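Local coordinates for putative short-chain dehydrogenase/reductase (Burkholderia xenovorans, PDB 5K9Z), which probably acts as an NAD- or NADP-dependent oxidoreductase on CH-OH groups, as a member of the short-chain dehydrogenase/reductase family, at residues Val47-Gly52 and Ala62-Thr67; Met92-Gly97 and Ile143-Ser148; Ala115-Leu120 and Pro158-Ser163. One frame throughout, in Å; residues are numbered along the deposited sequence.

Contact 1. Residues Val47-Gly52 and Ala62-Thr67; sequences VDEHAG and ATFAYT
Phe64 brings its ring up obliquely to the first turn of helix 49-58, with Gly52 CA 3.6 Å from CD1 and Glu49 CA 3.8 Å from CZ. This closes one beta-alpha-beta crossover of the Rossmann fold, in which strand 41-46 leads into the helix and strand 63-66 returns as an outermost strand of the parallel sheet in this chain. The ring reaches the helix because its CG stands anti to the backbone N (chi1 170°). At Gly52 it meets bare backbone.

Tyr66, two residues on along the same strand, takes up Val47 and Glu49. Val47 CA sits over one face of the phenol ring, 4.1 Å from the centroid, as a CH-pi contact. Glu49 CG instead comes in at the ring edge, near its plane, 3.5 Å from CD2, and the carboxylate plane is turned 77° from the ring. Beyond the strand, Tyr66 also packs on Gln74 of helix 72-86. No hydrogen bond spans the two segments. Within 47-52, Asp48 is the N-cap: its OD1 accepts from Ala51 N at 3.2 Å, approached from above the carboxylate plane.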
ATOM      1  N   VAL C  47     -13.808 -26.908 -12.375  1.00 23.37           N
ATOM      2  CA  VAL C  47     -14.239 -28.222 -11.911  1.00 25.96           C
ATOM      3  C   VAL C  47     -15.751 -28.385 -12.006  1.00 26.49           C
ATOM      4  O   VAL C  47     -16.262 -29.483 -11.751  1.00 28.97           O
ATOM      5  CB  VAL C  47     -13.767 -28.477 -10.462  1.00 28.39           C
ATOM      6  CG1 VAL C  47     -12.262 -28.477 -10.394  1.00 28.64           C
ATOM      7  CG2 VAL C  47     -14.331 -27.408  -9.517  1.00 29.62           C
ATOM      8  N   ASP C  48     -16.482 -27.328 -12.355  1.00 29.42           N
ATOM      9  CA  ASP C  48     -17.939 -27.392 -12.499  1.00 32.32           C
ATOM     10  C   ASP C  48     -18.255 -27.744 -13.950  1.00 29.13           C
ATOM     11  O   ASP C  48     -18.348 -26.864 -14.810  1.00 25.95           O
ATOM     12  CB  ASP C  48     -18.578 -26.073 -12.077  1.00 25.29           C
ATOM     13  CG  ASP C  48     -20.105 -26.140 -12.005  1.00 48.64           C
ATOM     14  OD1 ASP C  48     -20.722 -27.094 -12.534  1.00 47.90           O
ATOM     15  OD2 ASP C  48     -20.697 -25.223 -11.400  1.00 52.45           O
ATOM     16  N   GLU C  49     -18.458 -29.043 -14.211  1.00 28.02           N
ATOM     17  CA  GLU C  49     -18.609 -29.536 -15.579  1.00 36.40           C
ATOM     18  C   GLU C  49     -19.904 -29.044 -16.215  1.00 30.87           C
ATOM     19  O   GLU C  49     -19.908 -28.603 -17.369  1.00 30.79           O
ATOM     20  CB  GLU C  49     -18.558 -31.070 -15.599  1.00 35.56           C
ATOM     21  CG  GLU C  49     -17.154 -31.648 -15.539  1.00 54.19           C
ATOM     22  CD  GLU C  49     -17.130 -33.154 -15.257  1.00 65.52           C
ATOM     23  OE1 GLU C  49     -17.730 -33.606 -14.253  1.00 64.34           O
ATOM     24  OE2 GLU C  49     -16.497 -33.887 -16.046  1.00 70.31           O
ATOM     25  N   HIS C  50     -21.016 -29.140 -15.490  1.00 31.27           N
ATOM     26  CA  HIS C  50     -22.297 -28.743 -16.069  1.00 37.27           C
ATOM     27  C   HIS C  50     -22.303 -27.257 -16.414  1.00 34.74           C
ATOM     28  O   HIS C  50     -22.665 -26.867 -17.529  1.00 32.04           O
ATOM     29  CB  HIS C  50     -23.447 -29.076 -15.123  1.00 45.89           C
ATOM     30  CG  HIS C  50     -24.794 -28.934 -15.760  1.00 62.30           C
ATOM     31  ND1 HIS C  50     -25.472 -27.734 -15.810  1.00 65.22           N
ATOM     32  CD2 HIS C  50     -25.572 -29.834 -16.409  1.00 67.95           C
ATOM     33  CE1 HIS C  50     -26.617 -27.904 -16.447  1.00 68.57           C
ATOM     34  NE2 HIS C  50     -26.703 -29.169 -16.820  1.00 70.75           N
ATOM     35  N   ALA C  51     -21.897 -26.409 -15.470  1.00 28.80           N
ATOM     36  CA  ALA C  51     -21.842 -24.982 -15.769  1.00 31.69           C
ATOM     37  C   ALA C  51     -20.782 -24.681 -16.822  1.00 29.36           C
ATOM     38  O   ALA C  51     -21.010 -23.860 -17.717  1.00 30.65           O
ATOM     39  CB  ALA C  51     -21.585 -24.180 -14.491  1.00 32.22           C
ATOM     40  N   GLY C  52     -19.630 -25.351 -16.744  1.00 25.23           N
ATOM     41  CA  GLY C  52     -18.566 -25.085 -17.699  1.00 25.53           C
ATOM     42  C   GLY C  52     -18.958 -25.441 -19.119  1.00 29.37           C
ATOM     43  O   GLY C  52     -18.782 -24.643 -20.043  1.00 32.02           O
ATOM     44  N   ALA C  62     -15.686 -21.402 -27.983  1.00 34.57           N
ATOM     45  CA  ALA C  62     -15.194 -21.738 -26.656  1.00 26.34           C
ATOM     46  C   ALA C  62     -15.293 -23.243 -26.420  1.00 30.42           C
ATOM     47  O   ALA C  62     -16.153 -23.928 -26.986  1.00 31.84           O
ATOM     48  CB  ALA C  62     -15.983 -20.989 -25.580  1.00 21.69           C
ATOM     49  N   THR C  63     -14.382 -23.761 -25.599  1.00 22.02           N
ATOM     50  CA  THR C  63     -14.421 -25.160 -25.188  1.00 25.86           C
ATOM     51  C   THR C  63     -14.149 -25.223 -23.691  1.00 25.59           C
ATOM     52  O   THR C  63     -13.546 -24.315 -23.114  1.00 26.31           O
ATOM     53  CB  THR C  63     -13.398 -26.035 -25.950  1.00 26.36           C
ATOM     54  OG1 THR C  63     -12.077 -25.570 -25.687  1.00 29.97           O
ATOM     55  CG2 THR C  63     -13.629 -25.983 -27.446  1.00 28.80           C
ATOM     56  N   PHE C  64     -14.605 -26.303 -23.064  1.00 21.60           N
ATOM     57  CA  PHE C  64     -14.434 -26.523 -21.635  1.00 21.71           C
ATOM     58  C   PHE C  64     -13.337 -27.550 -21.401  1.00 20.71           C
ATOM     59  O   PHE C  64     -13.212 -28.512 -22.159  1.00 21.28           O
ATOM     60  CB  PHE C  64     -15.738 -27.008 -21.000  1.00 28.44           C
ATOM     61  CG  PHE C  64     -15.582 -27.479 -19.590  1.00 27.93           C
ATOM     62  CD1 PHE C  64     -15.412 -26.570 -18.563  1.00 27.95           C
ATOM     63  CD2 PHE C  64     -15.601 -28.837 -19.290  1.00 28.24           C
ATOM     64  CE1 PHE C  64     -15.266 -26.998 -17.255  1.00 30.01           C
ATOM     65  CE2 PHE C  64     -15.458 -29.275 -17.990  1.00 30.40           C
ATOM     66  CZ  PHE C  64     -15.285 -28.353 -16.967  1.00 26.68           C
ATOM     67  N   ALA C  65     -12.524 -27.334 -20.371  1.00 18.92           N
ATOM     68  CA  ALA C  65     -11.476 -28.293 -20.014  1.00 20.36           C
ATOM     69  C   ALA C  65     -11.471 -28.425 -18.501  1.00 24.57           C
ATOM     70  O   ALA C  65     -11.089 -27.481 -17.801  1.00 23.77           O
ATOM     71  CB  ALA C  65     -10.108 -27.855 -20.532  1.00 19.86           C
ATOM     72  N   TYR C  66     -11.866 -29.604 -18.005  1.00 18.44           N
ATOM     73  CA  TYR C  66     -11.955 -29.828 -16.568  1.00 18.21           C
ATOM     74  C   TYR C  66     -10.600 -29.557 -15.932  1.00 19.58           C
ATOM     75  O   TYR C  66      -9.582 -30.111 -16.365  1.00 19.29           O
ATOM     76  CB  TYR C  66     -12.399 -31.268 -16.272  1.00 18.80           C
ATOM     77  CG  TYR C  66     -12.639 -31.514 -14.802  1.00 24.04           C
ATOM     78  CD1 TYR C  66     -11.576 -31.684 -13.911  1.00 22.66           C
ATOM     79  CD2 TYR C  66     -13.932 -31.584 -14.297  1.00 26.69           C
ATOM     80  CE1 TYR C  66     -11.801 -31.905 -12.549  1.00 22.71           C
ATOM     81  CE2 TYR C  66     -14.167 -31.805 -12.937  1.00 30.61           C
ATOM     82  CZ  TYR C  66     -13.096 -31.964 -12.074  1.00 30.30           C
ATOM     83  OH  TYR C  66     -13.323 -32.169 -10.733  1.00 34.20           O
ATOM     84  N   THR C  67     -10.577 -28.691 -14.919  1.00 19.30           N
ATOM     85  CA  THR C  67      -9.305 -28.279 -14.322  1.00 21.34           C
ATOM     86  C   THR C  67      -9.494 -27.929 -12.857  1.00 21.08           C
ATOM     87  O   THR C  67     -10.141 -26.927 -12.546  1.00 18.63           O
ATOM     88  CB  THR C  67      -8.715 -27.070 -15.040  1.00 20.99           C
ATOM     89  OG1 THR C  67      -8.663 -27.321 -16.439  1.00 17.08           O
ATOM     90  CG2 THR C  67      -7.314 -26.798 -14.509  1.00 15.98           C
TER

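Contact 2. Residues Met92-Gly97 and Ile143-Ser148; sequences MVNNAG and ILSVAS
The carboxamide of Asn94 meets Ser145 at its edge: ND2 donates to OG at 3.2 Å, with the hydroxyl nearly in the amide plane and an N-H...O angle of 166°. Leu144 O lies 3.7 Å from ND2, and Ile143 CG2 also comes up to the same nitrogen. Asn94 opens an Asn-Asn-Ala-Gly sequence matching the NNAG motif of short-chain dehydrogenases, placed at the end of strand 91-94 in the middle of the Rossmann sheet. Having CG anti to its carbonyl carbon (chi1 -60°) brings the amide alongside the neighbouring strand.

Strands 91-94 and 141-146 run parallel, and three main-chain hydrogen bonds join residues 92-97 to 143-148; Met92 is bonded to Cys142 as well. Leu144 N donates to Met92 O at 2.7 Å, Asn94 N to Leu144 O, and Val146 N to Asn94 O. Asn94 thus grips its neighbour through N, O and side chain together. Met92, Asn94, Ile143 and Ser145 face helix 110-138, whereas Val93 and Leu144 turn to the other side and pack on Leu232. Past the last bridge, Asn95 and Val146 lie side by side, with Asn95 CB 3.8 Å from Val146 CG2. There the strands part, and a water spans the gap, accepting from Ala96 N at 2.9 Å and lying 2.8 Å from Val146 O, which also accepts from Lys165 NZ.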
ATOM      1  N   MET C  92      -3.287 -16.022 -20.228  1.00 15.53           N
ATOM      2  CA  MET C  92      -3.633 -16.947 -19.155  1.00 15.22           C
ATOM      3  C   MET C  92      -4.274 -16.158 -18.021  1.00 18.29           C
ATOM      4  O   MET C  92      -3.714 -15.150 -17.584  1.00 19.63           O
ATOM      5  CB  MET C  92      -2.393 -17.668 -18.641  1.00 17.86           C
ATOM      6  CG  MET C  92      -2.656 -18.556 -17.436  1.00 16.60           C
ATOM      7  SD  MET C  92      -3.483 -20.072 -17.918  1.00 23.08           S
ATOM      8  CE  MET C  92      -3.481 -21.000 -16.381  1.00 23.26           C
ATOM      9  N   VAL C  93      -5.421 -16.615 -17.522  1.00 16.98           N
ATOM     10  CA  VAL C  93      -6.091 -15.946 -16.405  1.00 14.58           C
ATOM     11  C   VAL C  93      -6.180 -16.925 -15.238  1.00 14.35           C
ATOM     12  O   VAL C  93      -6.954 -17.888 -15.278  1.00 15.17           O
ATOM     13  CB  VAL C  93      -7.474 -15.412 -16.796  1.00 19.02           C
ATOM     14  CG1 VAL C  93      -8.124 -14.706 -15.602  1.00 15.56           C
ATOM     15  CG2 VAL C  93      -7.353 -14.425 -17.946  1.00 17.75           C
ATOM     16  N   ASN C  94      -5.392 -16.679 -14.194  1.00 14.06           N
ATOM     17  CA  ASN C  94      -5.424 -17.487 -12.977  1.00 13.89           C
ATOM     18  C   ASN C  94      -6.500 -16.915 -12.074  1.00 22.32           C
ATOM     19  O   ASN C  94      -6.284 -15.902 -11.409  1.00 14.29           O
ATOM     20  CB  ASN C  94      -4.080 -17.470 -12.269  1.00 15.39           C
ATOM     21  CG  ASN C  94      -2.976 -18.011 -13.129  1.00 20.39           C
ATOM     22  OD1 ASN C  94      -3.064 -19.135 -13.619  1.00 17.08           O
ATOM     23  ND2 ASN C  94      -1.943 -17.203 -13.351  1.00 19.83           N
ATOM     24  N   ASN C  95      -7.662 -17.558 -12.061  1.00 16.17           N
ATOM     25  CA  ASN C  95      -8.820 -17.068 -11.332  1.00 14.02           C
ATOM     26  C   ASN C  95      -9.466 -18.212 -10.559  1.00 19.24           C
ATOM     27  O   ASN C  95      -9.582 -19.334 -11.067  1.00 22.31           O
ATOM     28  CB  ASN C  95      -9.822 -16.423 -12.297  1.00 16.47           C
ATOM     29  CG  ASN C  95     -11.187 -16.207 -11.665  1.00 24.35           C
ATOM     30  OD1 ASN C  95     -12.121 -16.980 -11.900  1.00 29.54           O
ATOM     31  ND2 ASN C  95     -11.302 -15.176 -10.852  1.00 14.40           N
ATOM     32  N   ALA C  96      -9.882 -17.928  -9.328  1.00 18.93           N
ATOM     33  CA  ALA C  96     -10.620 -18.901  -8.528  1.00 23.93           C
ATOM     34  C   ALA C  96     -11.656 -18.168  -7.695  1.00 24.15           C
ATOM     35  O   ALA C  96     -11.332 -17.179  -7.030  1.00 24.59           O
ATOM     36  CB  ALA C  96      -9.690 -19.714  -7.619  1.00 25.44           C
ATOM     37  N   GLY C  97     -12.904 -18.622  -7.783  1.00 22.89           N
ATOM     38  CA  GLY C  97     -13.968 -18.149  -6.915  1.00 20.96           C
ATOM     39  C   GLY C  97     -13.959 -18.971  -5.649  1.00 26.45           C
ATOM     40  O   GLY C  97     -14.731 -19.927  -5.516  1.00 33.98           O
ATOM     41  N   ILE C 143       0.138 -13.073 -18.803  1.00 15.97           N
ATOM     42  CA  ILE C 143      -0.316 -13.927 -17.708  1.00 16.35           C
ATOM     43  C   ILE C 143      -0.956 -13.043 -16.644  1.00 21.03           C
ATOM     44  O   ILE C 143      -0.312 -12.135 -16.100  1.00 20.23           O
ATOM     45  CB  ILE C 143       0.838 -14.756 -17.129  1.00 17.74           C
ATOM     46  CG1 ILE C 143       1.469 -15.612 -18.241  1.00 19.61           C
ATOM     47  CG2 ILE C 143       0.334 -15.637 -16.023  1.00 20.70           C
ATOM     48  CD1 ILE C 143       2.739 -16.351 -17.823  1.00 15.27           C
ATOM     49  N   LEU C 144      -2.219 -13.309 -16.343  1.00 15.89           N
ATOM     50  CA  LEU C 144      -3.001 -12.446 -15.464  1.00 17.22           C
ATOM     51  C   LEU C 144      -3.562 -13.263 -14.313  1.00 19.25           C
ATOM     52  O   LEU C 144      -4.060 -14.370 -14.516  1.00 23.43           O
ATOM     53  CB  LEU C 144      -4.142 -11.765 -16.239  1.00 17.28           C
ATOM     54  CG  LEU C 144      -3.728 -10.902 -17.431  1.00 20.74           C
ATOM     55  CD1 LEU C 144      -4.928 -10.450 -18.255  1.00 19.89           C
ATOM     56  CD2 LEU C 144      -2.939  -9.703 -16.930  1.00 19.67           C
ATOM     57  N   SER C 145      -3.481 -12.720 -13.100  1.00 13.76           N
ATOM     58  CA  SER C 145      -3.993 -13.398 -11.920  1.00 13.55           C
ATOM     59  C   SER C 145      -5.020 -12.508 -11.231  1.00 17.88           C
ATOM     60  O   SER C 145      -4.801 -11.306 -11.061  1.00 18.76           O
ATOM     61  CB  SER C 145      -2.865 -13.752 -10.946  1.00 15.98           C
ATOM     62  OG  SER C 145      -1.899 -14.598 -11.560  1.00 17.74           O
ATOM     63  N   VAL C 146      -6.134 -13.099 -10.815  1.00 16.95           N
ATOM     64  CA  VAL C 146      -7.165 -12.352 -10.095  1.00 13.72           C
ATOM     65  C   VAL C 146      -6.799 -12.458  -8.622  1.00 16.32           C
ATOM     66  O   VAL C 146      -7.023 -13.496  -7.978  1.00 14.33           O
ATOM     67  CB  VAL C 146      -8.565 -12.889 -10.386  1.00 13.96           C
ATOM     68  CG1 VAL C 146      -9.648 -12.104  -9.572  1.00 15.90           C
ATOM     69  CG2 VAL C 146      -8.836 -12.823 -11.895  1.00 14.72           C
ATOM     70  N   ALA C 147      -6.179 -11.404  -8.098  1.00 14.17           N
ATOM     71  CA  ALA C 147      -5.844 -11.408  -6.682  1.00 13.37           C
ATOM     72  C   ALA C 147      -7.034 -10.805  -5.947  1.00 15.97           C
ATOM     73  O   ALA C 147      -8.166 -11.234  -6.182  1.00 19.25           O
ATOM     74  CB  ALA C 147      -4.536 -10.657  -6.412  1.00 13.17           C
ATOM     75  N   SER C 148      -6.811  -9.777  -5.136  1.00 17.57           N
ATOM     76  CA  SER C 148      -7.843  -9.177  -4.290  1.00 15.42           C
ATOM     77  C   SER C 148      -7.217  -8.013  -3.540  1.00 13.62           C
ATOM     78  O   SER C 148      -6.002  -7.973  -3.346  1.00 19.15           O
ATOM     79  CB  SER C 148      -8.403 -10.185  -3.279  1.00 18.58           C
ATOM     80  OG  SER C 148      -9.100  -9.525  -2.253  1.00 22.09           O
TER
HETATM   81  O   HOH W   1      -8.778 -15.631  -7.848  1.00 19.80           O

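Contact 3. Residues Ala115-Leu120 and Pro158-Ser163; sequences ATLGVL and PHAYTS
The first turn of helix 159-179, which carries the Tyr-x-x-x-Lys signature of short-chain dehydrogenases as Tyr161 and Lys165, leans here on helix 110-138. The short helical segments run in broadly the same direction, crossing at -33° with their axes 9.4 Å apart. The interface is apolar and small. At its centre Ala160 CB faces Thr116, whose CG2 lies 3.6 Å away. Thr116 divides its two branches: the methyl, anti to the backbone N, goes to the partner helix, while OG1 is hydrogen-bonded to Ala101 N and Ala112 O.

Leu117 starts off to one side, but its end bends back, bringing CD1 to 3.8 Å from Ala160 O. Leu120, one turn on from Thr116, sends CD1 obliquely to the Tyr161 ring, 3.5 Å from the ring CD1 and farther from CE1. Tyr161 holds its ring with CG anti to the backbone N (chi1 -168°), between Leu120 and the loop after strand 141-146, where it packs on Ser148 and Ala150. These positions suit the family's Ser-Tyr-Lys catalytic group, probably Ser148, Tyr161 and Lys165. Phe272 of the second subunit packs on Thr116. Pro158, the N-cap residue, offers one carbonyl oxygen to two donors, Thr162 N at 2.7 Å and Thr162 OG1 at 2.8 Å.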
ATOM      1  N   ALA C 115      -5.109 -26.438   2.281  1.00 17.24           N
ATOM      2  CA  ALA C 115      -6.147 -26.487   1.254  1.00 18.79           C
ATOM      3  C   ALA C 115      -6.388 -25.109   0.639  1.00 21.61           C
ATOM      4  O   ALA C 115      -6.576 -24.992  -0.578  1.00 17.88           O
ATOM      5  CB  ALA C 115      -7.455 -27.032   1.832  1.00 17.21           C
ATOM      6  N   THR C 116      -6.409 -24.058   1.467  1.00 17.83           N
ATOM      7  CA  THR C 116      -6.649 -22.711   0.950  1.00 18.05           C
ATOM      8  C   THR C 116      -5.520 -22.282   0.022  1.00 19.83           C
ATOM      9  O   THR C 116      -5.762 -21.845  -1.108  1.00 15.07           O
ATOM     10  CB  THR C 116      -6.801 -21.709   2.098  1.00 14.64           C
ATOM     11  OG1 THR C 116      -7.883 -22.100   2.947  1.00 18.68           O
ATOM     12  CG2 THR C 116      -7.087 -20.271   1.549  1.00 14.30           C
ATOM     13  N   LEU C 117      -4.271 -22.446   0.473  1.00 14.94           N
ATOM     14  CA  LEU C 117      -3.116 -22.032  -0.324  1.00 14.83           C
ATOM     15  C   LEU C 117      -2.949 -22.887  -1.580  1.00 16.95           C
ATOM     16  O   LEU C 117      -2.414 -22.402  -2.583  1.00 23.49           O
ATOM     17  CB  LEU C 117      -1.856 -22.064   0.542  1.00 14.44           C
ATOM     18  CG  LEU C 117      -1.481 -20.760   1.279  1.00 23.69           C
ATOM     19  CD1 LEU C 117      -2.627 -20.165   2.062  1.00 31.58           C
ATOM     20  CD2 LEU C 117      -0.317 -21.031   2.217  1.00 28.87           C
ATOM     21  N   GLY C 118      -3.423 -24.141  -1.554  1.00 16.83           N
ATOM     22  CA  GLY C 118      -3.327 -24.986  -2.737  1.00 16.34           C
ATOM     23  C   GLY C 118      -4.083 -24.406  -3.915  1.00 20.71           C
ATOM     24  O   GLY C 118      -3.584 -24.398  -5.046  1.00 20.30           O
ATOM     25  N   VAL C 119      -5.271 -23.857  -3.652  1.00 17.37           N
ATOM     26  CA  VAL C 119      -6.076 -23.231  -4.691  1.00 14.93           C
ATOM     27  C   VAL C 119      -5.575 -21.813  -4.991  1.00 19.42           C
ATOM     28  O   VAL C 119      -5.376 -21.434  -6.153  1.00 20.13           O
ATOM     29  CB  VAL C 119      -7.563 -23.216  -4.272  1.00 19.80           C
ATOM     30  CG1 VAL C 119      -8.392 -22.505  -5.307  1.00 17.14           C
ATOM     31  CG2 VAL C 119      -8.109 -24.657  -3.985  1.00 23.32           C
ATOM     32  N   LEU C 120      -5.421 -20.989  -3.952  1.00 14.15           N
ATOM     33  CA  LEU C 120      -5.232 -19.559  -4.168  1.00 13.49           C
ATOM     34  C   LEU C 120      -3.800 -19.177  -4.494  1.00 14.41           C
ATOM     35  O   LEU C 120      -3.579 -18.099  -5.065  1.00 16.64           O
ATOM     36  CB  LEU C 120      -5.724 -18.766  -2.950  1.00 16.52           C
ATOM     37  CG  LEU C 120      -7.238 -18.878  -2.684  1.00 18.73           C
ATOM     38  CD1 LEU C 120      -7.692 -18.044  -1.478  1.00 14.35           C
ATOM     39  CD2 LEU C 120      -8.048 -18.488  -3.909  1.00 15.36           C
ATOM     40  N   PRO C 158      -9.971 -13.226   5.192  1.00 16.86           N
ATOM     41  CA  PRO C 158      -9.429 -14.184   6.162  1.00 14.89           C
ATOM     42  C   PRO C 158      -7.910 -14.267   6.098  1.00 19.65           C
ATOM     43  O   PRO C 158      -7.272 -13.798   5.154  1.00 16.51           O
ATOM     44  CB  PRO C 158     -10.069 -15.516   5.745  1.00 14.99           C
ATOM     45  CG  PRO C 158     -11.303 -15.123   4.990  1.00 17.29           C
ATOM     46  CD  PRO C 158     -10.957 -13.840   4.290  1.00 15.37           C
ATOM     47  N   HIS C 159      -7.326 -14.909   7.121  1.00 17.11           N
ATOM     48  CA  HIS C 159      -5.868 -14.938   7.235  1.00 20.82           C
ATOM     49  C   HIS C 159      -5.233 -15.679   6.068  1.00 22.22           C
ATOM     50  O   HIS C 159      -4.290 -15.181   5.450  1.00 15.29           O
ATOM     51  CB  HIS C 159      -5.436 -15.581   8.549  1.00 18.14           C
ATOM     52  CG  HIS C 159      -5.852 -14.815   9.760  1.00 20.69           C
ATOM     53  ND1 HIS C 159      -5.577 -13.473   9.923  1.00 17.75           N
ATOM     54  CD2 HIS C 159      -6.516 -15.203  10.874  1.00 18.32           C
ATOM     55  CE1 HIS C 159      -6.065 -13.064  11.081  1.00 16.95           C
ATOM     56  NE2 HIS C 159      -6.634 -14.096  11.681  1.00 20.14           N
ATOM     57  N   ALA C 160      -5.711 -16.887   5.771  1.00 17.30           N
ATOM     58  CA  ALA C 160      -5.093 -17.639   4.679  1.00 19.78           C
ATOM     59  C   ALA C 160      -5.319 -16.936   3.354  1.00 15.81           C
ATOM     60  O   ALA C 160      -4.398 -16.824   2.532  1.00 16.84           O
ATOM     61  CB  ALA C 160      -5.642 -19.063   4.629  1.00 15.39           C
ATOM     62  N   TYR C 161      -6.541 -16.449   3.140  1.00 17.19           N
ATOM     63  CA  TYR C 161      -6.853 -15.656   1.959  1.00 19.42           C
ATOM     64  C   TYR C 161      -5.895 -14.486   1.819  1.00 20.33           C
ATOM     65  O   TYR C 161      -5.281 -14.292   0.766  1.00 14.93           O
ATOM     66  CB  TYR C 161      -8.284 -15.146   2.066  1.00 13.95           C
ATOM     67  CG  TYR C 161      -8.873 -14.543   0.820  1.00 16.75           C
ATOM     68  CD1 TYR C 161      -9.459 -15.361  -0.149  1.00 14.80           C
ATOM     69  CD2 TYR C 161      -8.945 -13.155   0.651  1.00 16.10           C
ATOM     70  CE1 TYR C 161     -10.058 -14.824  -1.265  1.00 20.24           C
ATOM     71  CE2 TYR C 161      -9.562 -12.601  -0.465  1.00 13.81           C
ATOM     72  CZ  TYR C 161     -10.102 -13.442  -1.422  1.00 23.48           C
ATOM     73  OH  TYR C 161     -10.697 -12.907  -2.532  1.00 24.07           O
ATOM     74  N   THR C 162      -5.714 -13.722   2.899  1.00 18.74           N
ATOM     75  CA  THR C 162      -4.873 -12.536   2.819  1.00 17.04           C
ATOM     76  C   THR C 162      -3.421 -12.916   2.511  1.00 17.08           C
ATOM     77  O   THR C 162      -2.770 -12.278   1.677  1.00 15.43           O
ATOM     78  CB  THR C 162      -4.978 -11.746   4.126  1.00 19.09           C
ATOM     79  OG1 THR C 162      -6.340 -11.296   4.337  1.00 14.06           O
ATOM     80  CG2 THR C 162      -4.035 -10.565   4.118  1.00 14.29           C
ATOM     81  N   SER C 163      -2.902 -13.962   3.162  1.00 15.54           N
ATOM     82  CA  SER C 163      -1.524 -14.367   2.915  0.59 19.58           C
ATOM     83  C   SER C 163      -1.347 -14.847   1.476  1.00 13.51           C
ATOM     84  O   SER C 163      -0.379 -14.473   0.791  1.00 16.27           O
ATOM     85  CB  SER C 163      -1.135 -15.451   3.917  0.59 16.96           C
ATOM     86  OG  SER C 163       0.218 -15.817   3.809  0.59 17.02           O
TER

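The centre of contact 2 lies in the core, about 3 Å from the chain's centre, whereas contact 1 is a partly exposed joint at the sheet edge, its centre about 18 Å from that of the chain. Both reach the same parallel sheet, yet contact 2 is held by main-chain hydrogen bonds and contact 1 by aromatic rings on a helix start. Contact 3 is buried but helical and apolar, and unlike the others it reaches the second subunit. Its segments alternate with those of contact 2 along the chain: strand 141-146 lies between its two helices, and the contacts touch where Ser148 OG packs on Tyr161 CE2 and Ala96 CB on Val119 CG1. Contact 1 touches neither.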